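Local structure of lovastatin nonaketide synthase mokA (Monascus pilosus, 6AD3) at residues Q158-A163 with V191-G196; V410-L415 with P429-Q434; Q441-S446 with D474-D479. The protein catalyses the iterative nine-step polyketide assembly at the start of lovastatin (monacolin K) biosynthesis, this chain being its C-terminal condensation domain. The protein carries 1 engineered substitution. All blocks are in the same frame, centred on the assembly; numbering follows the deposited sequence.

Contact 1 (Q158-A163 with V191-G196); sequences QVIQVA and VDFFWG
F194 folds its ring back across the neighbouring strand and rests on Q161, V159 and the peptide that follows I160. With CG between the backbone N and the carbonyl carbon (chi1 72°), the ring leans over the partner strand. One face of the ring then receives CB of Q161 in a CH-pi contact, 4.0 Å from the ring centroid and 28° off the normal. At the ring's edge, in plane, lies D192 O, while CG1 of V159 approaches obliquely. The ring also presses on the backbone, CD1 of F194 coming within 3.2 Å of I160 O.

I160 supplies the middle rungs of the ladder. Its N donates to D192 O at 2.8 Å, and its O accepts from F194 N at 2.9 Å. On the other side of the sheet its CD1 meets CG1 of V191, 3.9 Å away, and its CB lies against the F193 ring.

V162, just past the end of strand 158-161, adds the last rung: its N reaches F194 O at 2.9 Å with an almost straight N-H...O angle of 174°. The two methyls divide the aromatic neighbours between them, CG1 lying 3.8 Å from CD1 of F193 and CG2 3.7 Å from CE3 of W195. Beyond it, a water links A163 O to G196 N.

The pairing is that of a parallel beta-alpha-beta unit, in which helix 165-176 joins the two strands and touches V162, F193 and W195. Strand 157-161 is outermost in its sheet, and the chemistry implies that it is held by regular backbone bonds reinforced by aliphatic-aromatic contacts, with no side-chain hydrogen bond across; the carboxylate of D192 turns instead to H200.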
loop_
_atom_site.group_PDB
_atom_site.type_symbol
_atom_site.label_atom_id
_atom_site.label_comp_id
_atom_site.label_asym_id
_atom_site.label_seq_id
_atom_site.Cartn_x
_atom_site.Cartn_y
_atom_site.Cartn_z
ATOM N N GLN A 158 12.544 2.677 -20.973
ATOM C CA GLN A 158 12.351 1.940 -22.208
ATOM C C GLN A 158 11.066 2.302 -22.867
ATOM O O GLN A 158 10.030 2.453 -22.194
ATOM C CB GLN A 158 12.364 0.459 -21.948
ATOM C CG GLN A 158 13.704 -0.027 -21.419
ATOM C CD GLN A 158 13.596 -1.339 -20.744
ATOM O OE1 GLN A 158 13.862 -2.379 -21.352
ATOM N NE2 GLN A 158 13.126 -1.329 -19.511
ATOM N N VAL A 159 11.114 2.436 -24.191
ATOM C CA VAL A 159 9.907 2.654 -24.954
ATOM C C VAL A 159 9.836 1.529 -25.949
ATOM O O VAL A 159 10.761 1.389 -26.792
ATOM C CB VAL A 159 9.900 4.041 -25.666
ATOM C CG1 VAL A 159 8.597 4.252 -26.415
ATOM C CG2 VAL A 159 10.103 5.164 -24.648
ATOM N N ILE A 160 8.858 0.634 -25.768
ATOM C CA ILE A 160 8.910 -0.705 -26.404
ATOM C C ILE A 160 7.708 -0.967 -27.306
ATOM O O ILE A 160 6.569 -0.936 -26.873
ATOM C CB ILE A 160 9.020 -1.832 -25.354
ATOM C CG1 ILE A 160 10.296 -1.681 -24.527
ATOM C CG2 ILE A 160 8.976 -3.224 -26.022
ATOM C CD1 ILE A 160 10.421 -2.729 -23.437
ATOM N N GLN A 161 7.955 -1.171 -28.606
ATOM C CA GLN A 161 6.883 -1.530 -29.501
ATOM C C GLN A 161 6.410 -2.981 -29.269
ATOM O O GLN A 161 7.231 -3.926 -29.230
ATOM C CB GLN A 161 7.343 -1.396 -30.953
ATOM C CG GLN A 161 6.187 -1.397 -31.913
ATOM C CD GLN A 161 6.652 -1.342 -33.355
ATOM O OE1 GLN A 161 7.732 -0.842 -33.651
ATOM N NE2 GLN A 161 5.832 -1.822 -34.244
ATOM N N VAL A 162 5.118 -3.156 -29.124
ATOM C CA VAL A 162 4.534 -4.504 -29.060
ATOM C C VAL A 162 3.495 -4.662 -30.167
ATOM O O VAL A 162 3.075 -3.697 -30.786
ATOM C CB VAL A 162 3.922 -4.817 -27.674
ATOM C CG1 VAL A 162 5.011 -4.817 -26.634
ATOM C CG2 VAL A 162 2.831 -3.815 -27.321
ATOM N N ALA A 163 3.043 -5.883 -30.353
ATOM C CA ALA A 163 2.187 -6.216 -31.474
ATOM C C ALA A 163 0.785 -5.681 -31.252
ATOM O O ALA A 163 0.118 -5.272 -32.207
ATOM C CB ALA A 163 2.161 -7.722 -31.673
ATOM N N VAL A 191 8.536 1.926 -18.309
ATOM C CA VAL A 191 8.355 1.317 -19.628
ATOM C C VAL A 191 7.073 1.801 -20.265
ATOM O O VAL A 191 5.982 1.705 -19.658
ATOM C CB VAL A 191 8.345 -0.213 -19.553
ATOM C CG1 VAL A 191 8.175 -0.800 -20.964
ATOM C CG2 VAL A 191 9.592 -0.713 -18.875
ATOM N N ASP A 192 7.187 2.294 -21.507
ATOM C CA ASP A 192 6.034 2.691 -22.316
ATOM C C ASP A 192 5.856 1.660 -23.392
ATOM O O ASP A 192 6.682 1.607 -24.339
ATOM C CB ASP A 192 6.291 4.080 -22.955
ATOM C CG ASP A 192 5.217 4.483 -23.988
ATOM O OD1 ASP A 192 4.134 3.861 -24.017
ATOM O OD2 ASP A 192 5.504 5.406 -24.801
ATOM N N PHE A 193 4.989 0.679 -23.143
ATOM C CA PHE A 193 4.656 -0.330 -24.200
ATOM C C PHE A 193 3.665 0.313 -25.159
ATOM O O PHE A 193 2.662 0.873 -24.735
ATOM C CB PHE A 193 3.997 -1.584 -23.605
ATOM C CG PHE A 193 4.889 -2.401 -22.731
ATOM C CD1 PHE A 193 5.869 -3.206 -23.268
ATOM C CD2 PHE A 193 4.682 -2.429 -21.351
ATOM C CE1 PHE A 193 6.655 -4.023 -22.461
ATOM C CE2 PHE A 193 5.471 -3.209 -20.530
ATOM C CZ PHE A 193 6.444 -4.016 -21.057
ATOM N N PHE A 194 3.902 0.228 -26.488
ATOM C CA PHE A 194 3.050 0.963 -27.416
ATOM C C PHE A 194 2.728 0.123 -28.645
ATOM O O PHE A 194 3.503 -0.743 -29.024
ATOM C CB PHE A 194 3.694 2.296 -27.817
ATOM C CG PHE A 194 4.885 2.173 -28.738
ATOM C CD1 PHE A 194 6.148 1.939 -28.234
ATOM C CD2 PHE A 194 4.724 2.269 -30.117
ATOM C CE1 PHE A 194 7.250 2.011 -29.032
ATOM C CE2 PHE A 194 5.837 2.306 -30.937
ATOM C CZ PHE A 194 7.098 2.128 -30.399
ATOM N N TRP A 195 1.521 0.316 -29.157
ATOM C CA TRP A 195 1.007 -0.471 -30.296
ATOM C C TRP A 195 -0.104 0.290 -30.963
ATOM O O TRP A 195 -0.603 1.282 -30.430
ATOM C CB TRP A 195 0.499 -1.817 -29.831
ATOM C CG TRP A 195 -0.746 -1.743 -28.998
ATOM C CD1 TRP A 195 -2.036 -1.919 -29.426
ATOM C CD2 TRP A 195 -0.812 -1.626 -27.568
ATOM N NE1 TRP A 195 -2.901 -1.840 -28.361
ATOM C CE2 TRP A 195 -2.180 -1.601 -27.220
ATOM C CE3 TRP A 195 0.137 -1.359 -26.573
ATOM C CZ2 TRP A 195 -2.620 -1.431 -25.894
ATOM C CZ3 TRP A 195 -0.297 -1.146 -25.277
ATOM C CH2 TRP A 195 -1.667 -1.227 -24.942
ATOM N N GLY A 196 -0.568 -0.235 -32.099
ATOM C CA GLY A 196 -1.780 0.268 -32.724
ATOM C C GLY A 196 -1.710 1.740 -33.056
ATOM O O GLY A 196 -0.647 2.258 -33.412
HETATM O O HOH W 1 -0.532 -2.916 -33.198
#

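Contact 2 (V410-L415 with P429-Q434); sequences VLLERL and PAPLFQ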
loop_
_atom_site.group_PDB
_atom_site.type_symbol
_atom_site.label_atom_id
_atom_site.label_comp_id
_atom_site.label_asym_id
_atom_site.label_seq_id
_atom_site.Cartn_x
_atom_site.Cartn_y
_atom_site.Cartn_z
ATOM N N VAL A 410 8.812 -0.289 13.862
ATOM C CA VAL A 410 9.415 0.015 15.167
ATOM C C VAL A 410 8.496 -0.281 16.333
ATOM O O VAL A 410 8.948 -0.856 17.335
ATOM C CB VAL A 410 10.199 1.354 15.307
ATOM C CG1 VAL A 410 10.264 2.184 14.076
ATOM C CG2 VAL A 410 9.893 2.116 16.596
ATOM N N LEU A 411 7.192 -0.129 16.133
ATOM C CA LEU A 411 6.211 -0.605 17.148
ATOM C C LEU A 411 6.276 -2.105 17.321
ATOM O O LEU A 411 6.310 -2.632 18.447
ATOM C CB LEU A 411 4.801 -0.204 16.760
ATOM C CG LEU A 411 3.742 -0.566 17.780
ATOM C CD1 LEU A 411 3.976 0.159 19.099
ATOM C CD2 LEU A 411 2.349 -0.279 17.259
ATOM N N LEU A 412 6.203 -2.824 16.223
ATOM C CA LEU A 412 6.258 -4.259 16.294
ATOM C C LEU A 412 7.478 -4.754 17.095
ATOM O O LEU A 412 7.363 -5.675 17.919
ATOM C CB LEU A 412 6.314 -4.832 14.888
ATOM C CG LEU A 412 5.037 -5.358 14.257
ATOM C CD1 LEU A 412 3.723 -5.027 14.879
ATOM C CD2 LEU A 412 5.030 -5.270 12.751
ATOM N N GLU A 413 8.635 -4.163 16.827
ATOM C CA GLU A 413 9.867 -4.555 17.509
ATOM C C GLU A 413 9.774 -4.255 18.983
ATOM O O GLU A 413 10.087 -5.109 19.825
ATOM C CB GLU A 413 11.072 -3.836 16.931
ATOM C CG GLU A 413 12.340 -4.073 17.754
ATOM C CD GLU A 413 13.600 -3.720 16.994
ATOM O OE1 GLU A 413 14.543 -4.545 16.971
ATOM O OE2 GLU A 413 13.633 -2.639 16.381
ATOM N N ARG A 414 9.281 -3.075 19.306
ATOM C CA ARG A 414 9.086 -2.704 20.694
ATOM C C ARG A 414 8.169 -3.624 21.442
ATOM O O ARG A 414 8.408 -3.894 22.617
ATOM C CB ARG A 414 8.613 -1.290 20.817
ATOM C CG ARG A 414 9.709 -0.324 20.459
ATOM C CD ARG A 414 9.249 1.089 20.627
ATOM N NE ARG A 414 8.846 1.335 21.993
ATOM C CZ ARG A 414 9.626 1.888 22.897
ATOM N NH1 ARG A 414 10.859 2.284 22.565
ATOM N NH2 ARG A 414 9.140 2.136 24.095
ATOM N N LEU A 415 7.144 -4.136 20.764
ATOM C CA LEU A 415 6.174 -5.009 21.375
ATOM C C LEU A 415 6.659 -6.470 21.437
ATOM O O LEU A 415 5.957 -7.331 21.927
ATOM C CB LEU A 415 4.844 -4.889 20.610
ATOM C CG LEU A 415 4.061 -3.578 20.783
ATOM C CD1 LEU A 415 2.843 -3.532 19.897
ATOM C CD2 LEU A 415 3.647 -3.405 22.240
ATOM N N PRO A 429 -0.081 -16.127 11.040
ATOM C CA PRO A 429 -0.692 -14.808 10.890
ATOM C C PRO A 429 0.326 -13.687 11.068
ATOM O O PRO A 429 1.309 -13.821 11.801
ATOM C CB PRO A 429 -1.766 -14.781 11.980
ATOM C CG PRO A 429 -1.888 -16.184 12.470
ATOM C CD PRO A 429 -0.562 -16.823 12.243
ATOM N N ALA A 430 0.052 -12.565 10.438
ATOM C CA ALA A 430 0.829 -11.362 10.629
ATOM C C ALA A 430 0.860 -10.967 12.098
ATOM O O ALA A 430 -0.105 -11.152 12.802
ATOM C CB ALA A 430 0.252 -10.254 9.808
ATOM N N PRO A 431 1.969 -10.336 12.544
ATOM C CA PRO A 431 1.990 -9.781 13.916
ATOM C C PRO A 431 1.017 -8.660 14.130
ATOM O O PRO A 431 0.879 -7.785 13.266
ATOM C CB PRO A 431 3.395 -9.248 14.079
ATOM C CG PRO A 431 4.026 -9.241 12.739
ATOM C CD PRO A 431 3.195 -10.060 11.792
ATOM N N LEU A 432 0.332 -8.711 15.272
ATOM C CA LEU A 432 -0.461 -7.578 15.834
ATOM C C LEU A 432 -1.802 -7.335 15.164
ATOM O O LEU A 432 -2.818 -7.174 15.826
ATOM C CB LEU A 432 0.329 -6.267 15.861
ATOM C CG LEU A 432 -0.257 -5.189 16.745
ATOM C CD1 LEU A 432 -0.229 -5.609 18.214
ATOM C CD2 LEU A 432 0.437 -3.883 16.532
ATOM N N PHE A 433 -1.810 -7.257 13.844
ATOM C CA PHE A 433 -3.074 -7.138 13.126
ATOM C C PHE A 433 -3.045 -7.998 11.886
ATOM O O PHE A 433 -1.981 -8.162 11.283
ATOM C CB PHE A 433 -3.382 -5.670 12.754
ATOM C CG PHE A 433 -2.250 -4.947 12.054
ATOM C CD1 PHE A 433 -1.176 -4.430 12.780
ATOM C CD2 PHE A 433 -2.230 -4.800 10.657
ATOM C CE1 PHE A 433 -0.132 -3.779 12.145
ATOM C CE2 PHE A 433 -1.176 -4.173 10.035
ATOM C CZ PHE A 433 -0.122 -3.657 10.771
ATOM N N GLN A 434 -4.222 -8.508 11.487
ATOM C CA GLN A 434 -4.302 -9.467 10.377
ATOM C C GLN A 434 -5.224 -8.964 9.263
ATOM O O GLN A 434 -5.379 -9.620 8.250
ATOM C CB GLN A 434 -4.796 -10.834 10.862
ATOM C CG GLN A 434 -3.840 -11.486 11.861
ATOM C CD GLN A 434 -3.924 -10.925 13.272
ATOM O OE1 GLN A 434 -5.011 -10.742 13.848
ATOM N NE2 GLN A 434 -2.765 -10.653 13.849
#
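The puckered ring of P431 meets the helix with its CG, 4.1 Å from CD2 of L412, and also touches F417 and P420. The flat groups of this loop are the F433 ring and the Q434 amide: the ring lies almost parallel to that of Y466, with L372 and P374 also against the F433 side chain, and the amide has A430 O in its own plane. The loop is a classic gamma turn centred on L432, closed by F433 N donating to P431 O at 2.8 Å; it packs against helix 408-414 in the chloramphenicol acetyltransferase-like fold of condensation domains.

L432, the central residue of the turn, has its CB directed at the helix and meets three leucines of the 410-415 segment. With its CG anti to the backbone N (chi1 -164°), CD2 arrives at CD2 of L411, 4.1 Å away, and CD1 at CD1 of L415, also 4.1 Å off. Both of these side chains cross L432 at about a right angle. L412 comes in obliquely and makes the closest approach, its CD1 lying 3.7 Å from CB of L432.

No hydrogen bond joins the two segments, and the union is a buried aliphatic one, completed by W262 on L411 and H266 on L432. Behind the turn, NE2 of Q434 donates to A430 O at 2.9 Å, while OE1 of the same amide accepts from L277 N.

Contact 3 (Q441-S446 with D474-D479); sequences QGQAES and DDPTKD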
loop_
_atom_site.group_PDB
_atom_site.type_symbol
_atom_site.label_atom_id
_atom_site.label_comp_id
_atom_site.label_asym_id
_atom_site.label_seq_id
_atom_site.Cartn_x
_atom_site.Cartn_y
_atom_site.Cartn_z
ATOM N N GLN A 441 -7.629 8.741 -2.453
ATOM C CA GLN A 441 -8.571 9.615 -3.141
ATOM C C GLN A 441 -7.996 10.405 -4.329
ATOM O O GLN A 441 -8.696 11.188 -4.927
ATOM C CB GLN A 441 -9.061 10.648 -2.131
ATOM C CG GLN A 441 -10.473 10.532 -1.746
ATOM C CD GLN A 441 -10.894 11.723 -0.878
ATOM O OE1 GLN A 441 -11.939 12.290 -1.078
ATOM N NE2 GLN A 441 -10.039 12.107 0.063
ATOM N N GLY A 442 -6.774 10.138 -4.740
ATOM C CA GLY A 442 -6.180 10.931 -5.846
ATOM C C GLY A 442 -7.013 11.045 -7.133
ATOM O O GLY A 442 -7.894 10.250 -7.406
ATOM N N GLN A 443 -6.631 11.962 -7.995
ATOM C CA GLN A 443 -7.102 11.912 -9.365
ATOM C C GLN A 443 -6.015 11.380 -10.261
ATOM O O GLN A 443 -5.016 12.069 -10.512
ATOM C CB GLN A 443 -7.555 13.303 -9.844
ATOM C CG GLN A 443 -9.007 13.634 -9.540
ATOM C CD GLN A 443 -9.297 15.106 -9.768
ATOM O OE1 GLN A 443 -9.626 15.518 -10.891
ATOM N NE2 GLN A 443 -9.009 15.927 -8.761
ATOM N N ALA A 444 -6.233 10.152 -10.760
ATOM C CA ALA A 444 -5.342 9.499 -11.736
ATOM C C ALA A 444 -4.964 10.433 -12.898
ATOM O O ALA A 444 -3.830 10.473 -13.318
ATOM C CB ALA A 444 -5.998 8.223 -12.287
ATOM N N GLU A 445 -5.911 11.251 -13.336
ATOM C CA GLU A 445 -5.770 12.022 -14.565
ATOM C C GLU A 445 -4.815 13.233 -14.364
ATOM O O GLU A 445 -4.311 13.840 -15.345
ATOM C CB GLU A 445 -7.185 12.477 -15.024
ATOM C CG GLU A 445 -7.205 13.622 -16.049
ATOM C CD GLU A 445 -8.612 14.059 -16.447
ATOM O OE1 GLU A 445 -8.803 14.460 -17.619
ATOM O OE2 GLU A 445 -9.530 14.010 -15.596
ATOM N N SER A 446 -4.523 13.569 -13.100
ATOM C CA SER A 446 -3.565 14.654 -12.825
ATOM C C SER A 446 -2.186 14.344 -13.428
ATOM O O SER A 446 -1.445 15.249 -13.770
ATOM C CB SER A 446 -3.444 14.869 -11.333
ATOM O OG SER A 446 -4.691 15.289 -10.851
ATOM N N ASP A 474 -10.771 6.080 -4.614
ATOM C CA ASP A 474 -11.983 6.900 -4.642
ATOM C C ASP A 474 -11.614 8.176 -5.413
ATOM O O ASP A 474 -11.553 9.273 -4.848
ATOM C CB ASP A 474 -12.417 7.194 -3.208
ATOM C CG ASP A 474 -13.691 8.024 -3.114
ATOM O OD1 ASP A 474 -14.351 8.186 -4.134
ATOM O OD2 ASP A 474 -14.028 8.449 -1.981
ATOM N N ASP A 475 -11.390 8.016 -6.705
ATOM C CA ASP A 475 -11.016 9.135 -7.599
ATOM C C ASP A 475 -12.304 9.933 -7.832
ATOM O O ASP A 475 -13.319 9.349 -8.190
ATOM C CB ASP A 475 -10.485 8.553 -8.920
ATOM C CG ASP A 475 -10.056 9.601 -9.910
ATOM O OD1 ASP A 475 -10.671 10.682 -9.929
ATOM O OD2 ASP A 475 -9.105 9.315 -10.654
ATOM N N PRO A 476 -12.292 11.234 -7.505
ATOM C CA PRO A 476 -13.576 11.982 -7.410
ATOM C C PRO A 476 -14.294 12.102 -8.726
ATOM O O PRO A 476 -15.482 12.494 -8.759
ATOM C CB PRO A 476 -13.142 13.381 -6.910
ATOM C CG PRO A 476 -11.650 13.438 -7.084
ATOM C CD PRO A 476 -11.187 12.007 -6.918
ATOM N N THR A 477 -13.597 11.785 -9.812
ATOM C CA THR A 477 -14.182 11.843 -11.146
ATOM C C THR A 477 -14.536 10.475 -11.719
ATOM O O THR A 477 -14.887 10.375 -12.873
ATOM C CB THR A 477 -13.239 12.550 -12.160
ATOM O OG1 THR A 477 -12.111 11.707 -12.463
ATOM C CG2 THR A 477 -12.747 13.910 -11.602
ATOM N N LYS A 478 -14.403 9.423 -10.917
ATOM C CA LYS A 478 -14.824 8.070 -11.304
ATOM C C LYS A 478 -15.761 7.541 -10.204
ATOM O O LYS A 478 -16.183 8.314 -9.325
ATOM C CB LYS A 478 -13.610 7.144 -11.430
ATOM C CG LYS A 478 -12.517 7.701 -12.308
ATOM C CD LYS A 478 -12.882 7.481 -13.760
ATOM C CE LYS A 478 -12.034 8.333 -14.690
ATOM N NZ LYS A 478 -11.828 7.622 -15.979
ATOM N N ASP A 479 -16.011 6.227 -10.203
ATOM C CA ASP A 479 -16.675 5.559 -9.056
ATOM C C ASP A 479 -15.616 4.792 -8.222
ATOM O O ASP A 479 -14.569 4.405 -8.721
ATOM C CB ASP A 479 -17.761 4.592 -9.549
ATOM C CG ASP A 479 -18.866 5.301 -10.335
ATOM O OD1 ASP A 479 -19.175 6.462 -10.006
ATOM O OD2 ASP A 479 -19.399 4.686 -11.266
HETATM O O HOH W 2 -8.601 10.917 -12.651
#
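A first torsion of -179° sets the carboxylate of D475 anti to its own amide nitrogen, where it meets the 441-446 loop and OD2 accepts a hydrogen bond from A444 N at 3.0 Å. That N-H meets the oxygen from above the carboxylate plane, 44° out of it. A water donates to the same OD2 at 2.6 Å and accepts from E445 N, so two successive amides at the start of the 3-10 segment 444-446 are tied, one directly and one through water, to a single oxygen.

The other oxygen looks back into its own segment. OD1 is gripped by T477 N at 3.1 Å, and T477 OG1 donates to it from the same face. With four bonds counting the water, the group is fixed in rotation and would probably stay ionised.

The Q443 side chain crosses those of D475, P476 and T477 at about a right angle. Its CG rides on CG of P476 at 3.6 Å, and its OE1 ends 3.6 Å from CG2 of T477. Closer to the strands, D475 CA lies 3.3 Å from G442 O, a CA-H...O contact, and Q441 O lies 3.3 Å from CD of P476. Q441 and D474 run side by side, the carboxylate of D474 being held by Y439 OH.

These loops leave the ends of the adjacent parallel strands 435-440 and 468-473, and the contact carries their association past the sheet. In the 474-479 segment the Asp-Pro-Thr sequence forms an Asx turn superposed on a type I beta turn, closed by K478 N on D475 O.

Overall arrangement
Contact 1 comes first along the chain, then contact 2, then contact 3, and none touches another. Contact 1 lies at the edge of the mixed five-stranded sheet, whereas contacts 2 and 3 lie at opposite ends of strand 435-440 of the six-stranded one, 429-434 preceding it and 441-446 following. The centres of contacts 1 and 2 are about 42 Å apart, those of contacts 2 and 3 about 32 Å, and those of contacts 1 and 3 about 26 Å. Contact 3 lies where the later part of the chain leaves the six-stranded sheet to lend strand 453-460 to the five-stranded one, consistent with the two-lobed architecture of condensation domains.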